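Local coordinates for S12 family peptidase (Streptomyces sp. 82F2, PDB 3WWX), which probably hydrolyses amide bonds with selectivity for D-configured substrates, as a D-stereospecific amidohydrolase of the serine beta-lactamase-like S12 peptidase family, at residues G24-A29 with S242-L247; G52-T57 with T249-L254; G307-A312 with G324-D329. One frame throughout, in Å; residues are numbered along the deposited sequence.

Contact 1: residues G24-A29 with S242-L247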
ATOM      1  N   GLY A  24      -2.432   9.184 -18.220  1.00 12.63           N
ATOM      2  CA  GLY A  24      -3.175  10.129 -17.426  1.00 12.45           C
ATOM      3  C   GLY A  24      -2.701  10.130 -15.981  1.00 12.43           C
ATOM      4  O   GLY A  24      -2.606   9.069 -15.349  1.00 12.18           O
ATOM      5  N   ALA A  25      -2.402  11.322 -15.470  1.00 12.83           N
ATOM      6  CA  ALA A  25      -1.904  11.519 -14.117  1.00 11.95           C
ATOM      7  C   ALA A  25      -2.872  12.393 -13.346  1.00 11.98           C
ATOM      8  O   ALA A  25      -3.419  13.359 -13.871  1.00 13.05           O
ATOM      9  CB  ALA A  25      -0.531  12.175 -14.164  1.00 13.28           C
ATOM     10  N   VAL A  26      -3.102  12.052 -12.084  1.00 10.29           N
ATOM     11  CA  VAL A  26      -3.951  12.854 -11.206  1.00 11.29           C
ATOM     12  C   VAL A  26      -3.306  12.986  -9.837  1.00 11.75           C
ATOM     13  O   VAL A  26      -2.646  12.057  -9.358  1.00 11.42           O
ATOM     14  CB  VAL A  26      -5.370  12.229 -11.052  1.00 12.07           C
ATOM     15  CG1 VAL A  26      -5.292  10.768 -10.598  1.00 10.26           C
ATOM     16  CG2 VAL A  26      -6.249  13.036 -10.113  1.00 12.61           C
ATOM     17  N   ALA A  27      -3.492  14.144  -9.205  1.00 12.41           N
ATOM     18  CA  ALA A  27      -3.113  14.326  -7.806  1.00 11.59           C
ATOM     19  C   ALA A  27      -4.038  15.327  -7.168  1.00 13.17           C
ATOM     20  O   ALA A  27      -4.663  16.155  -7.849  1.00 11.82           O
ATOM     21  CB  ALA A  27      -1.661  14.781  -7.668  1.00 12.09           C
ATOM     22  N   GLN A  28      -4.184  15.193  -5.858  1.00 11.70           N
ATOM     23  CA  GLN A  28      -4.811  16.211  -5.043  1.00 11.04           C
ATOM     24  C   GLN A  28      -3.910  16.490  -3.868  1.00 10.58           C
ATOM     25  O   GLN A  28      -3.154  15.623  -3.437  1.00 10.47           O
ATOM     26  CB  GLN A  28      -6.180  15.775  -4.547  1.00 11.04           C
ATOM     27  CG  GLN A  28      -7.229  15.628  -5.636  1.00 10.47           C
ATOM     28  CD  GLN A  28      -8.567  15.163  -5.086  1.00 10.68           C
ATOM     29  OE1 GLN A  28      -8.875  15.384  -3.909  1.00 12.45           O
ATOM     30  NE2 GLN A  28      -9.374  14.514  -5.921  1.00 12.75           N
ATOM     31  N   ALA A  29      -4.010  17.705  -3.331  1.00 11.33           N
ATOM     32  CA  ALA A  29      -3.169  18.100  -2.212  1.00 10.31           C
ATOM     33  C   ALA A  29      -3.913  19.094  -1.354  1.00 12.91           C
ATOM     34  O   ALA A  29      -4.854  19.740  -1.802  1.00 13.72           O
ATOM     35  CB  ALA A  29      -1.866  18.708  -2.707  1.00 12.83           C
ATOM     36  N   SER A 242      -9.491   3.554  -4.146  1.00  8.48           N
ATOM     37  CA  SER A 242      -9.808   4.827  -3.514  1.00  8.69           C
ATOM     38  C   SER A 242      -9.649   5.952  -4.535  1.00 11.06           C
ATOM     39  O   SER A 242      -9.492   5.722  -5.717  1.00 10.65           O
ATOM     40  CB  SER A 242      -8.926   5.041  -2.276  1.00  9.05           C
ATOM     41  OG  SER A 242      -9.395   6.119  -1.482  1.00  9.49           O
ATOM     42  N   ASP A 243      -9.727   7.188  -4.067  1.00  9.29           N
ATOM     43  CA  ASP A 243      -9.423   8.343  -4.894  1.00 10.13           C
ATOM     44  C   ASP A 243      -8.441   9.245  -4.144  1.00  9.78           C
ATOM     45  O   ASP A 243      -7.999   8.939  -3.029  1.00  9.51           O
ATOM     46  CB  ASP A 243     -10.683   9.077  -5.378  1.00 10.18           C
ATOM     47  CG  ASP A 243     -11.374   9.894  -4.301  1.00  9.82           C
ATOM     48  OD1 ASP A 243     -10.895   9.944  -3.160  1.00 10.88           O
ATOM     49  OD2 ASP A 243     -12.441  10.469  -4.628  1.00 12.05           O
ATOM     50  N   SER A 244      -8.073  10.352  -4.761  1.00  9.87           N
ATOM     51  CA  SER A 244      -7.016  11.193  -4.216  1.00  9.22           C
ATOM     52  C   SER A 244      -7.496  12.057  -3.056  1.00 10.81           C
ATOM     53  O   SER A 244      -6.672  12.599  -2.348  1.00 12.62           O
ATOM     54  CB  SER A 244      -6.448  12.091  -5.302  1.00 10.09           C
ATOM     55  OG  SER A 244      -6.004  11.333  -6.426  1.00 11.32           O
ATOM     56  N   ARG A 245      -8.803  12.179  -2.891  1.00 10.41           N
ATOM     57  CA  ARG A 245      -9.387  12.882  -1.746  1.00 10.84           C
ATOM     58  C   ARG A 245      -9.410  11.986  -0.505  1.00  9.28           C
ATOM     59  O   ARG A 245      -8.866  12.340   0.550  1.00 11.06           O
ATOM     60  CB  ARG A 245     -10.801  13.335  -2.069  1.00 10.03           C
ATOM     61  CG  ARG A 245     -11.458  14.167  -0.982  1.00 13.02           C
ATOM     62  CD  ARG A 245     -12.855  14.588  -1.346  1.00 19.67           C
ATOM     63  NE  ARG A 245     -13.399  15.489  -0.328  1.00 21.93           N
ATOM     64  CZ  ARG A 245     -14.584  16.088  -0.410  1.00 38.73           C
ATOM     65  NH1 ARG A 245     -15.361  15.892  -1.468  1.00 32.99           N
ATOM     66  NH2 ARG A 245     -14.992  16.887   0.569  1.00 39.62           N
ATOM     67  N   ASP A 246     -10.012  10.807  -0.632  1.00  9.85           N
ATOM     68  CA  ASP A 246     -10.141   9.902   0.495  1.00 10.94           C
ATOM     69  C   ASP A 246      -8.773   9.496   1.031  1.00  9.49           C
ATOM     70  O   ASP A 246      -8.606   9.313   2.224  1.00 10.21           O
ATOM     71  CB  ASP A 246     -10.884   8.637   0.086  1.00  9.49           C
ATOM     72  CG  ASP A 246     -12.398   8.815   0.030  1.00 10.97           C
ATOM     73  OD1 ASP A 246     -12.907   9.957   0.125  1.00 12.22           O
ATOM     74  OD2 ASP A 246     -13.084   7.773  -0.139  1.00 11.37           O
ATOM     75  N   LEU A 247      -7.794   9.311   0.148  1.00  9.17           N
ATOM     76  CA  LEU A 247      -6.483   8.904   0.647  1.00  9.00           C
ATOM     77  C   LEU A 247      -5.888   9.973   1.556  1.00  9.47           C
ATOM     78  O   LEU A 247      -5.270   9.657   2.574  1.00  9.58           O
ATOM     79  CB  LEU A 247      -5.520   8.544  -0.480  1.00  8.75           C
ATOM     80  CG  LEU A 247      -5.801   7.219  -1.180  1.00  9.80           C
ATOM     81  CD1 LEU A 247      -4.795   7.056  -2.301  1.00 10.57           C
ATOM     82  CD2 LEU A 247      -5.751   6.037  -0.234  1.00 10.07           C
TER
HETATM   83  O   HOH W   1     -11.999  13.236  -5.260  1.00 17.24           O
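The capped start of helix 244-255 rests on the large antiparallel sheet of the beta-lactamase-like fold, and Q28 and S244 make the main touch. The CA atoms of Q28 and S244 are 5.5 Å apart. The side chain of Q28 leaves strand 24-31 toward the helix and passes over S244, with Q28 CG 3.6 Å from S244 CB. Beyond CG the chain is extended (chi2 179°). This carries the amide alongside the first helical turn, where Q28 OE1 lies 3.3 Å from R245 CA. OE1 is also near R245 N, but at too poor an angle for a bond. Its hydrogen-bond partner is R35 NH1. R245 CB is 3.4 Å from Q28 OE1; beyond it the extended chain leads away from the strand. Q28 NE2 bonds to G45 O and also donates to a water 3.0 Å away. That water donates to D243 OD2, so a bridge runs from the strand to the capping residue. D243 is the N-cap: its OD1 takes a straight bond from D246 N (2.8 Å, 174°) and a weak one from R245 N. The buried amide of Q28 is thus held at both ends. V26 adds a loose contact, CG2 to S244 OG at 4.1 Å; that hydroxyl is hydrogen-bonded to Y49 OH. V26 and Q28 point toward the helix, whereas A25 and A27 pack on helix 8-19 across the sheet. Within the sheet, strand 24-31 lies between strands 36-41 and 320-326.

Contact 2: residues G52-T57 with T249-L254; sequences GSITKT and TFYRAL
I54 is the first residue of 52-57 to reach helix 244-255. Its CG2 meets the edge of the Y251 ring in the ring plane, 3.4 Å from Y251 OH. T55 faces away from helix 244-255; its OG1 and N both bond to G52 O and hold the turn. K56 closes the sequence SITK that S53 begins, which fits the SxxK motif of serine beta-lactamases and S12 peptidases. K56 NZ bonds to Y158 OH and N160 OD1, on the side away from this contact. T57 makes most of the contact, and its two branches do different work. OG1 sits beside its own backbone N (chi1 -49°) and receives a 2.7 Å bond from Y251 OH. CG2 is turned to the apolar side. It lies 3.6 Å from F250 CE2, near the plane at the ring edge, and tightly against L254 CD2 at 3.5 Å. F250 in turn places CD2 over one face of Y251, offset toward the rim. T57 OG1 is also bonded to G286 O. A carbonyl oxygen can only accept, so the T57 hydroxyl points its own proton at G286 O. This short hydrogen-bonded chain satisfies both buried hydroxyls in an otherwise apolar interface.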
ATOM      1  N   GLY A  52      -3.130  -0.240  -4.615  1.00  8.77           N
ATOM      2  CA  GLY A  52      -2.082  -1.211  -4.342  1.00  9.84           C
ATOM      3  C   GLY A  52      -1.644  -1.235  -2.890  1.00  8.95           C
ATOM      4  O   GLY A  52      -2.473  -1.226  -1.987  1.00  8.94           O
ATOM      5  N   SER A  53      -0.327  -1.234  -2.703  1.00  9.63           N
ATOM      6  CA  SER A  53       0.357  -1.385  -1.425  1.00  8.99           C
ATOM      7  C   SER A  53      -0.062  -0.399  -0.328  1.00  9.55           C
ATOM      8  O   SER A  53       0.185  -0.629   0.861  1.00 10.40           O
ATOM      9  CB  SER A  53       1.858  -1.219  -1.717  1.00 11.20           C
ATOM     10  OG  SER A  53       2.174  -1.702  -3.031  1.00 18.97           O
ATOM     11  N   ILE A  54      -0.659   0.727  -0.707  1.00  8.68           N
ATOM     12  CA  ILE A  54      -1.231   1.642   0.275  1.00  9.13           C
ATOM     13  C   ILE A  54      -2.231   0.928   1.199  1.00  8.86           C
ATOM     14  O   ILE A  54      -2.418   1.312   2.363  1.00  9.80           O
ATOM     15  CB  ILE A  54      -1.828   2.850  -0.456  1.00  7.46           C
ATOM     16  CG1 ILE A  54      -0.715   3.812  -0.862  1.00 10.05           C
ATOM     17  CG2 ILE A  54      -2.894   3.569   0.377  1.00 10.09           C
ATOM     18  CD1 ILE A  54      -1.140   4.811  -1.926  1.00 10.21           C
ATOM     19  N   THR A  55      -2.844  -0.140   0.695  1.00  8.30           N
ATOM     20  CA  THR A  55      -3.729  -0.971   1.505  1.00  8.77           C
ATOM     21  C   THR A  55      -3.065  -1.383   2.803  1.00  9.92           C
ATOM     22  O   THR A  55      -3.722  -1.502   3.846  1.00  9.63           O
ATOM     23  CB  THR A  55      -4.118  -2.236   0.728  1.00  7.65           C
ATOM     24  OG1 THR A  55      -4.773  -1.880  -0.502  1.00  8.63           O
ATOM     25  CG2 THR A  55      -5.035  -3.141   1.537  1.00  9.35           C
ATOM     26  N   LYS A  56      -1.756  -1.610   2.761  1.00  9.54           N
ATOM     27  CA  LYS A  56      -1.025  -2.037   3.943  1.00  7.49           C
ATOM     28  C   LYS A  56      -1.221  -1.097   5.128  1.00  9.57           C
ATOM     29  O   LYS A  56      -1.232  -1.544   6.265  1.00  9.37           O
ATOM     30  CB  LYS A  56       0.459  -2.164   3.642  1.00  9.22           C
ATOM     31  CG  LYS A  56       0.797  -3.321   2.730  1.00  8.55           C
ATOM     32  CD  LYS A  56       2.303  -3.534   2.636  1.00  9.83           C
ATOM     33  CE  LYS A  56       2.657  -4.752   1.798  1.00  9.14           C
ATOM     34  NZ  LYS A  56       2.316  -4.594   0.375  1.00 10.88           N
ATOM     35  N   THR A  57      -1.326   0.208   4.889  1.00  9.17           N
ATOM     36  CA  THR A  57      -1.500   1.123   6.010  1.00  8.31           C
ATOM     37  C   THR A  57      -2.844   0.881   6.695  1.00  9.96           C
ATOM     38  O   THR A  57      -2.949   0.970   7.925  1.00  9.77           O
ATOM     39  CB  THR A  57      -1.401   2.574   5.557  1.00  8.63           C
ATOM     40  OG1 THR A  57      -0.233   2.751   4.758  1.00  9.41           O
ATOM     41  CG2 THR A  57      -1.335   3.488   6.764  1.00 10.33           C
ATOM     42  N   THR A 249      -7.736  12.178   3.300  1.00  8.80           N
ATOM     43  CA  THR A 249      -8.540  12.146   4.529  1.00 11.09           C
ATOM     44  C   THR A 249      -8.011  11.091   5.507  1.00  9.61           C
ATOM     45  O   THR A 249      -7.854  11.321   6.716  1.00 11.31           O
ATOM     46  CB  THR A 249     -10.002  11.859   4.190  1.00 11.65           C
ATOM     47  OG1 THR A 249     -10.458  12.885   3.298  1.00 12.95           O
ATOM     48  CG2 THR A 249     -10.864  11.817   5.454  1.00 13.56           C
ATOM     49  N   PHE A 250      -7.703   9.924   4.963  1.00  9.75           N
ATOM     50  CA  PHE A 250      -7.198   8.827   5.766  1.00 10.22           C
ATOM     51  C   PHE A 250      -5.823   9.131   6.367  1.00  9.54           C
ATOM     52  O   PHE A 250      -5.648   9.052   7.597  1.00  9.91           O
ATOM     53  CB  PHE A 250      -7.129   7.532   4.941  1.00  8.61           C
ATOM     54  CG  PHE A 250      -6.371   6.420   5.641  1.00  9.69           C
ATOM     55  CD1 PHE A 250      -6.868   5.845   6.807  1.00 10.50           C
ATOM     56  CD2 PHE A 250      -5.156   5.956   5.137  1.00 10.30           C
ATOM     57  CE1 PHE A 250      -6.167   4.844   7.449  1.00 10.61           C
ATOM     58  CE2 PHE A 250      -4.461   4.949   5.781  1.00 12.56           C
ATOM     59  CZ  PHE A 250      -4.975   4.395   6.947  1.00 11.55           C
ATOM     60  N   TYR A 251      -4.845   9.504   5.548  1.00  9.59           N
ATOM     61  CA  TYR A 251      -3.505   9.711   6.085  1.00  9.39           C
ATOM     62  C   TYR A 251      -3.443  10.919   7.036  1.00  9.52           C
ATOM     63  O   TYR A 251      -2.722  10.877   8.037  1.00 10.49           O
ATOM     64  CB  TYR A 251      -2.455   9.813   4.965  1.00  9.71           C
ATOM     65  CG  TYR A 251      -2.035   8.445   4.436  1.00  8.41           C
ATOM     66  CD1 TYR A 251      -1.060   7.697   5.077  1.00  8.52           C
ATOM     67  CD2 TYR A 251      -2.612   7.922   3.300  1.00 10.48           C
ATOM     68  CE1 TYR A 251      -0.681   6.446   4.611  1.00 10.49           C
ATOM     69  CE2 TYR A 251      -2.251   6.654   2.834  1.00  9.92           C
ATOM     70  CZ  TYR A 251      -1.280   5.942   3.489  1.00  8.56           C
ATOM     71  OH  TYR A 251      -0.956   4.706   2.991  1.00  9.82           O
ATOM     72  N   ARG A 252      -4.213  11.964   6.754  1.00 10.53           N
ATOM     73  CA  ARG A 252      -4.288  13.099   7.683  1.00 10.82           C
ATOM     74  C   ARG A 252      -4.848  12.635   9.024  1.00 10.96           C
ATOM     75  O   ARG A 252      -4.251  12.896  10.070  1.00 11.22           O
ATOM     76  CB  ARG A 252      -5.166  14.217   7.117  1.00 10.74           C
ATOM     77  CG  ARG A 252      -4.601  14.901   5.866  1.00 12.65           C
ATOM     78  CD  ARG A 252      -5.597  15.900   5.264  1.00 12.06           C
ATOM     79  NE  ARG A 252      -5.641  17.128   6.049  1.00 12.15           N
ATOM     80  CZ  ARG A 252      -4.843  18.171   5.860  1.00 14.09           C
ATOM     81  NH1 ARG A 252      -3.973  18.193   4.861  1.00 13.87           N
ATOM     82  NH2 ARG A 252      -4.943  19.210   6.678  1.00 13.72           N
ATOM     83  N   ALA A 253      -5.981  11.939   9.010  1.00 10.84           N
ATOM     84  CA  ALA A 253      -6.569  11.445  10.260  1.00 10.38           C
ATOM     85  C   ALA A 253      -5.618  10.529  10.997  1.00 11.25           C
ATOM     86  O   ALA A 253      -5.508  10.571  12.223  1.00 12.11           O
ATOM     87  CB  ALA A 253      -7.879  10.736   9.998  1.00 10.63           C
ATOM     88  N   LEU A 254      -4.938   9.668  10.256  1.00  9.96           N
ATOM     89  CA  LEU A 254      -4.004   8.749  10.866  1.00  9.88           C
ATOM     90  C   LEU A 254      -2.862   9.457  11.590  1.00 11.40           C
ATOM     91  O   LEU A 254      -2.615   9.209  12.775  1.00 11.01           O
ATOM     92  CB  LEU A 254      -3.411   7.833   9.801  1.00  9.73           C
ATOM     93  CG  LEU A 254      -2.440   6.759  10.314  1.00 10.05           C
ATOM     94  CD1 LEU A 254      -3.141   5.755  11.197  1.00 12.60           C
ATOM     95  CD2 LEU A 254      -1.823   6.028   9.112  1.00 10.29           C
TER

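Contact 3: residues G307-A312 with G324-D329; sequences GSSSLA and GNFNAD. With DIA (octane 1,8-diamine), chain B.
N325 reaches across to S308 and S310 of the neighbouring strand 308-315. Its CB lies 4.1 Å from S309 O. CG is opposite the backbone N (chi1 -176°), which directs the amide toward the serines. At the tip, ND2 donates twice: to S308 OG at 2.8 Å and to S310 OG at 2.9 Å. The S310 bond lies in the amide plane; S308 is tilted slightly from it. The other tip atom, OD1, is hydrogen-bonded to R43 NH2 and lies 2.8 Å from a water that is also close to G307 O. Bonds at both ND2 and OD1 fix the rotation of the amide. S308 OG has a further bond to R50 O, so this polar cluster ties in strand 49-50.

The backbones form a beta hairpin of strands 308-315 and 320-326. S310 and N325 are a non-hydrogen-bonded antiparallel pair. The hydrogen-bonded pairs flank it: S309 with F326 and L311 with G324. S309 N and O both bond to F326, the latter to F326 N at 2.8 Å. F326 and L311 lie on the other face from N325 and pack against helix 334-343.

Past the strand ends, D329 OD2 accepts from G307 N (3.0 Å, 170°), which comes from above the carboxylate plane. The same oxygen is bonded to S213 OG. This end lines the pocket of bound octane 1,8-diamine. D329 OD2 is 3.5 Å from ligand C2, and S309 CB lies 3.7 Å from the amine N8.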
ATOM      1  N   GLY A 307      -1.079  -1.501 -13.778  1.00  9.92           N
ATOM      2  CA  GLY A 307      -1.540  -0.265 -14.368  1.00  9.79           C
ATOM      3  C   GLY A 307      -1.792   0.873 -13.407  1.00  9.57           C
ATOM      4  O   GLY A 307      -2.516   1.809 -13.765  1.00  9.91           O
ATOM      5  N   SER A 308      -1.204   0.802 -12.223  1.00  8.97           N
ATOM      6  CA  SER A 308      -1.543   1.766 -11.192  1.00  8.15           C
ATOM      7  C   SER A 308      -0.389   2.013 -10.233  1.00  8.29           C
ATOM      8  O   SER A 308      -0.052   1.159  -9.413  1.00  9.93           O
ATOM      9  CB  SER A 308      -2.768   1.303 -10.420  1.00  9.61           C
ATOM     10  OG  SER A 308      -3.199   2.364  -9.572  1.00  9.23           O
ATOM     11  N   SER A 309       0.209   3.191 -10.353  1.00  9.29           N
ATOM     12  CA  SER A 309       1.288   3.636  -9.459  1.00  8.93           C
ATOM     13  C   SER A 309       0.723   4.775  -8.629  1.00  9.64           C
ATOM     14  O   SER A 309       0.405   5.827  -9.175  1.00 10.72           O
ATOM     15  CB  SER A 309       2.493   4.102 -10.252  1.00 12.69           C
ATOM     16  OG  SER A 309       3.558   4.453  -9.382  1.00 20.68           O
ATOM     17  N   SER A 310       0.574   4.544  -7.322  1.00  9.88           N
ATOM     18  CA  SER A 310      -0.105   5.471  -6.433  1.00 10.30           C
ATOM     19  C   SER A 310       0.859   6.038  -5.417  1.00  9.62           C
ATOM     20  O   SER A 310       1.871   5.421  -5.075  1.00 10.86           O
ATOM     21  CB  SER A 310      -1.242   4.767  -5.688  1.00  9.98           C
ATOM     22  OG  SER A 310      -2.183   4.240  -6.605  1.00  9.78           O
ATOM     23  N   LEU A 311       0.542   7.247  -4.965  1.00 10.45           N
ATOM     24  CA  LEU A 311       1.325   7.895  -3.930  1.00 10.92           C
ATOM     25  C   LEU A 311       0.363   8.539  -2.929  1.00 11.32           C
ATOM     26  O   LEU A 311      -0.749   8.943  -3.263  1.00 10.18           O
ATOM     27  CB  LEU A 311       2.315   8.912  -4.533  1.00 12.21           C
ATOM     28  CG  LEU A 311       1.685  10.055  -5.299  1.00 13.25           C
ATOM     29  CD1 LEU A 311       1.507  11.274  -4.390  1.00 15.60           C
ATOM     30  CD2 LEU A 311       2.534  10.417  -6.529  1.00 18.59           C
ATOM     31  N   ALA A 312       0.818   8.615  -1.684  1.00 11.58           N
ATOM     32  CA  ALA A 312       0.044   9.228  -0.595  1.00  9.99           C
ATOM     33  C   ALA A 312       1.025   9.609   0.491  1.00  8.69           C
ATOM     34  O   ALA A 312       1.773   8.763   0.979  1.00 10.22           O
ATOM     35  CB  ALA A 312      -0.987   8.264  -0.046  1.00 11.19           C
ATOM     36  N   GLY A 324      -2.080  10.729  -5.165  1.00 10.23           N
ATOM     37  CA  GLY A 324      -2.254  10.732  -6.609  1.00  9.49           C
ATOM     38  C   GLY A 324      -1.960   9.402  -7.250  1.00  9.58           C
ATOM     39  O   GLY A 324      -1.611   8.432  -6.584  1.00  9.66           O
ATOM     40  N   ASN A 325      -2.047   9.389  -8.578  1.00  9.97           N
ATOM     41  CA  ASN A 325      -1.976   8.146  -9.336  1.00 10.32           C
ATOM     42  C   ASN A 325      -1.505   8.369 -10.761  1.00 10.11           C
ATOM     43  O   ASN A 325      -1.921   9.345 -11.416  1.00 10.67           O
ATOM     44  CB  ASN A 325      -3.355   7.466  -9.351  1.00  9.22           C
ATOM     45  CG  ASN A 325      -3.332   6.107 -10.044  1.00 10.21           C
ATOM     46  OD1 ASN A 325      -3.756   5.959 -11.194  1.00  9.77           O
ATOM     47  ND2 ASN A 325      -2.822   5.099  -9.350  1.00  9.27           N
ATOM     48  N   PHE A 326      -0.681   7.441 -11.234  1.00  9.20           N
ATOM     49  CA  PHE A 326      -0.357   7.304 -12.647  1.00 10.28           C
ATOM     50  C   PHE A 326      -1.001   6.023 -13.146  1.00  9.90           C
ATOM     51  O   PHE A 326      -0.899   4.983 -12.489  1.00 10.50           O
ATOM     52  CB  PHE A 326       1.156   7.156 -12.849  1.00 11.25           C
ATOM     53  CG  PHE A 326       1.989   8.293 -12.297  1.00 10.38           C
ATOM     54  CD1 PHE A 326       1.509   9.587 -12.252  1.00 12.33           C
ATOM     55  CD2 PHE A 326       3.273   8.044 -11.872  1.00 13.52           C
ATOM     56  CE1 PHE A 326       2.297  10.617 -11.763  1.00 13.77           C
ATOM     57  CE2 PHE A 326       4.082   9.076 -11.384  1.00 14.27           C
ATOM     58  CZ  PHE A 326       3.582  10.358 -11.339  1.00 12.39           C
ATOM     59  N   ASN A 327      -1.600   6.056 -14.344  1.00  9.65           N
ATOM     60  CA  ASN A 327      -2.257   4.866 -14.913  1.00 10.50           C
ATOM     61  C   ASN A 327      -1.370   4.120 -15.917  1.00 10.84           C
ATOM     62  O   ASN A 327      -1.866   3.423 -16.814  1.00 11.53           O
ATOM     63  CB  ASN A 327      -3.614   5.210 -15.513  1.00 10.33           C
ATOM     64  CG  ASN A 327      -3.512   6.107 -16.716  1.00 10.45           C
ATOM     65  OD1 ASN A 327      -2.439   6.622 -17.037  1.00 11.60           O
ATOM     66  ND2 ASN A 327      -4.636   6.276 -17.408  1.00 11.97           N
ATOM     67  N   ALA A 328      -0.060   4.261 -15.759  1.00 12.43           N
ATOM     68  CA  ALA A 328       0.897   3.366 -16.410  1.00 12.47           C
ATOM     69  C   ALA A 328       1.816   2.892 -15.319  1.00 14.61           C
ATOM     70  O   ALA A 328       2.198   3.671 -14.435  1.00 14.91           O
ATOM     71  CB  ALA A 328       1.681   4.081 -17.477  1.00 16.04           C
ATOM     72  N   ASP A 329       2.203   1.634 -15.369  1.00 14.74           N
ATOM     73  CA  ASP A 329       3.078   1.111 -14.330  1.00 14.76           C
ATOM     74  C   ASP A 329       4.535   1.029 -14.771  1.00 17.55           C
ATOM     75  O   ASP A 329       5.366   0.501 -14.030  1.00 22.56           O
ATOM     76  CB  ASP A 329       2.573  -0.229 -13.806  1.00 15.46           C
ATOM     77  CG  ASP A 329       2.394  -1.265 -14.893  1.00 16.12           C
ATOM     78  OD1 ASP A 329       2.990  -1.133 -15.983  1.00 16.68           O
ATOM     79  OD2 ASP A 329       1.648  -2.232 -14.646  1.00 14.22           O
TER
HETATM   80  N1  DIA B 401       3.907  -6.534 -14.767  1.00 34.88           N
HETATM   81  C1  DIA B 401       2.551  -6.651 -14.339  1.00 27.45           C
HETATM   82  C2  DIA B 401       1.989  -5.535 -13.485  1.00 28.36           C
HETATM   83  C3  DIA B 401       2.975  -4.887 -12.568  1.00 28.24           C
HETATM   84  C4  DIA B 401       2.723  -5.006 -11.080  1.00 31.68           C
HETATM   85  C5  DIA B 401       2.598  -3.664 -10.407  1.00 33.32           C
HETATM   86  C6  DIA B 401       3.717  -2.702 -10.723  1.00 31.32           C
HETATM   87  C7  DIA B 401       3.444  -1.342 -10.162  1.00 31.80           C
HETATM   88  C8  DIA B 401       4.689  -0.511 -10.317  1.00 32.97           C
HETATM   89  N8  DIA B 401       4.319   0.860 -10.261  1.00 34.07           N
HETATM   90  O   HOH W   2      -4.395   3.515 -12.471  1.00  9.58           O

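Overall arrangement
Helix 244-255 joins contacts 1 and 2, whose centres are 12 Å apart: its first turn meets the sheet, its later turns meet 52-57. L247 CD2 packs on I54 CG2 at 3.8 Å between them. Contact 1 adjoins contact 3 in the same sheet, centres 9 Å apart, through strands 24-31 and 320-326. Contacts 2 and 3 are 15 Å apart by centres, but Y251 CE2 still touches A312 CB at 3.5 Å. Only contact 3 holds residues of the octane 1,8-diamine pocket. In contact 2, S53 of the SxxK-like sequence hydrogen-bonds through OG to N of the pocket residue G304. The side chains of I54 and V26 are about 11 Å and 14 Å from the ligand.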